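Activator of Hsp90 ATPase homologue 1/2-like C-terminal domain-containing protein (Mycobacterium smegmatis, PDB 3UID) is probably a toxin of a type II toxin-antitoxin system, built on the Bet v 1-like SRPBCC fold of the AHA1 family. Local coordinates at residues 64-67 and 73-76. Residues are numbered along the deposited sequence; the frame is centred on the assembly and turned at random.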
ATOM      1  N   TYR A  64       9.933   5.458   0.078  1.00  7.16           N
ATOM      2  CA  TYR A  64      10.216   4.106  -0.409  1.00 10.88           C
ATOM      3  C   TYR A  64      10.640   4.050  -1.872  1.00 14.59           C
ATOM      4  O   TYR A  64      10.306   4.935  -2.679  1.00 11.88           O
ATOM      5  CB  TYR A  64       8.974   3.222  -0.234  1.00 13.17           C
ATOM      6  CG  TYR A  64       7.748   3.770  -0.925  1.00  9.95           C
ATOM      7  CD1 TYR A  64       6.792   4.485  -0.211  1.00 11.50           C
ATOM      8  CD2 TYR A  64       7.565   3.610  -2.296  1.00 17.45           C
ATOM      9  CE1 TYR A  64       5.669   5.004  -0.838  1.00 16.00           C
ATOM     10  CE2 TYR A  64       6.445   4.135  -2.931  1.00 16.41           C
ATOM     11  CZ  TYR A  64       5.502   4.823  -2.189  1.00 17.64           C
ATOM     12  OH  TYR A  64       4.391   5.351  -2.811  1.00 24.96           O
ATOM     13  N   PHE A  65      11.379   3.001  -2.203  1.00  9.30           N
ATOM     14  CA  PHE A  65      11.631   2.633  -3.590  1.00 11.31           C
ATOM     15  C   PHE A  65      10.912   1.331  -3.871  1.00 14.89           C
ATOM     16  O   PHE A  65      10.883   0.437  -3.024  1.00 10.03           O
ATOM     17  CB  PHE A  65      13.125   2.421  -3.853  1.00  9.51           C
ATOM     18  CG  PHE A  65      13.973   3.631  -3.605  1.00  7.37           C
ATOM     19  CD1 PHE A  65      13.613   4.858  -4.121  1.00  9.90           C
ATOM     20  CD2 PHE A  65      15.138   3.532  -2.857  1.00 12.27           C
ATOM     21  CE1 PHE A  65      14.403   5.975  -3.904  1.00 12.89           C
ATOM     22  CE2 PHE A  65      15.937   4.644  -2.638  1.00 16.42           C
ATOM     23  CZ  PHE A  65      15.563   5.870  -3.161  1.00 12.95           C
ATOM     24  N   MET A  66      10.356   1.224  -5.073  1.00  9.52           N
ATOM     25  CA  MET A  66       9.733  -0.012  -5.503  0.50 11.20           C
ATOM     26  C   MET A  66      10.190  -0.332  -6.910  1.00 10.77           C
ATOM     27  O   MET A  66      10.729   0.528  -7.612  1.00 13.10           O
ATOM     28  CB  MET A  66       8.209   0.097  -5.476  0.50 15.66           C
ATOM     29  CG  MET A  66       7.611   0.318  -4.101  0.50 21.84           C
ATOM     30  SD  MET A  66       5.830   0.527  -4.216  0.50 13.89           S
ATOM     31  CE  MET A  66       5.362  -1.021  -4.968  0.50 13.24           C
ATOM     32  N   THR A  67       9.999  -1.585  -7.305  1.00 10.67           N
ATOM     33  CA  THR A  67      10.270  -2.004  -8.673  1.00 12.38           C
ATOM     34  C   THR A  67       8.936  -2.238  -9.372  1.00 14.73           C
ATOM     35  O   THR A  67       8.166  -3.103  -8.964  1.00 18.25           O
ATOM     36  CB  THR A  67      11.060  -3.314  -8.713  1.00 12.49           C
ATOM     37  OG1 THR A  67      12.285  -3.140  -8.005  1.00 11.32           O
ATOM     38  CG2 THR A  67      11.372  -3.701 -10.149  1.00 13.30           C
ATOM     39  N   LYS A  73      12.520   1.157 -11.578  1.00 12.48           N
ATOM     40  CA  LYS A  73      12.521   1.658 -10.213  1.00  8.69           C
ATOM     41  C   LYS A  73      11.688   2.918 -10.168  1.00 10.84           C
ATOM     42  O   LYS A  73      11.797   3.785 -11.034  1.00 12.79           O
ATOM     43  CB  LYS A  73      13.939   1.974  -9.757  1.00 10.89           C
ATOM     44  CG  LYS A  73      14.042   2.292  -8.260  1.00 10.11           C
ATOM     45  CD  LYS A  73      15.488   2.583  -7.866  1.00 12.67           C
ATOM     46  CE  LYS A  73      15.674   2.559  -6.360  1.00 13.64           C
ATOM     47  NZ  LYS A  73      17.131   2.608  -6.014  1.00 16.88           N
ATOM     48  N   TYR A  74      10.822   3.012  -9.176  1.00 11.77           N
ATOM     49  CA  TYR A  74      10.212   4.299  -8.899  1.00 14.42           C
ATOM     50  C   TYR A  74      10.237   4.598  -7.416  1.00 13.07           C
ATOM     51  O   TYR A  74      10.561   3.743  -6.604  1.00 12.13           O
ATOM     52  CB  TYR A  74       8.808   4.422  -9.499  1.00 16.65           C
ATOM     53  CG  TYR A  74       7.782   3.531  -8.871  1.00 13.76           C
ATOM     54  CD1 TYR A  74       6.903   4.021  -7.915  1.00 16.73           C
ATOM     55  CD2 TYR A  74       7.688   2.200  -9.234  1.00 19.29           C
ATOM     56  CE1 TYR A  74       5.944   3.188  -7.336  1.00 17.78           C
ATOM     57  CE2 TYR A  74       6.755   1.375  -8.681  1.00 18.52           C
ATOM     58  CZ  TYR A  74       5.883   1.866  -7.734  1.00 17.59           C
ATOM     59  OH  TYR A  74       4.953   1.013  -7.188  1.00 25.77           O
ATOM     60  N   ALA A  75       9.959   5.843  -7.074  1.00 12.07           N
ATOM     61  CA  ALA A  75      10.014   6.262  -5.696  1.00  8.37           C
ATOM     62  C   ALA A  75       8.695   6.896  -5.315  1.00  8.64           C
ATOM     63  O   ALA A  75       7.947   7.388  -6.157  1.00 10.80           O
ATOM     64  CB  ALA A  75      11.165   7.239  -5.494  1.00 10.03           C
ATOM     65  N   GLY A  76       8.404   6.881  -4.030  1.00  9.33           N
ATOM     66  CA  GLY A  76       7.154   7.438  -3.567  1.00 11.99           C
ATOM     67  C   GLY A  76       7.284   7.816  -2.115  1.00 12.80           C
ATOM     68  O   GLY A  76       8.277   7.485  -1.453  1.00  9.67           O
TER
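The amide N of Tyr-74 gives its hydrogen to Met-66 O at 2.9 Å. The return bond, Met-66 N to Tyr-74 O, is the straightest of the four backbone bonds here, at 168° at the hydrogen. Tyr-64 and Gly-76 form the next hydrogen-bonded pair. Phe-65 opposite Ala-75 and Thr-67 opposite Lys-73 are the non-hydrogen-bonded pairs. The segments belong to the antiparallel hairpin of strands 61-67 and 73-84, part of the large curved sheet of this SRPBCC fold. Side chains alternate between its faces. On one face, Tyr-64 has CG between its backbone N and carbonyl carbon (chi1 57°), which lays the ring over Gly-76. Gly-76 CA makes a CH-pi contact 3.8 Å from the Tyr-64 ring centroid. Tyr-64 OH is hydrogen-bonded to Asp-93, and Trp-42 and Trp-78 meet the ring edge-to-face. Beside it on this face, Met-66 CB sits over the Tyr-74 ring, 3.7 Å from Tyr-74 CZ. In the modelled conformer, one of two, Met-66 SD lies obliquely beside the Tyr-74 ring, so this Met-aromatic contact is less certain. On the other face, Lys-73 is extended beyond CG and crosses Phe-65. Lys-73 CE lies over the ring, 3.4 Å from Phe-65 CG. Lys-73 NZ makes a cation-pi contact, 4.1 Å from the Phe-65 ring centroid, and a salt bridge to Glu-98. Ala-75 CB meets the edge of the same ring, 3.7 Å from Phe-65 CD1.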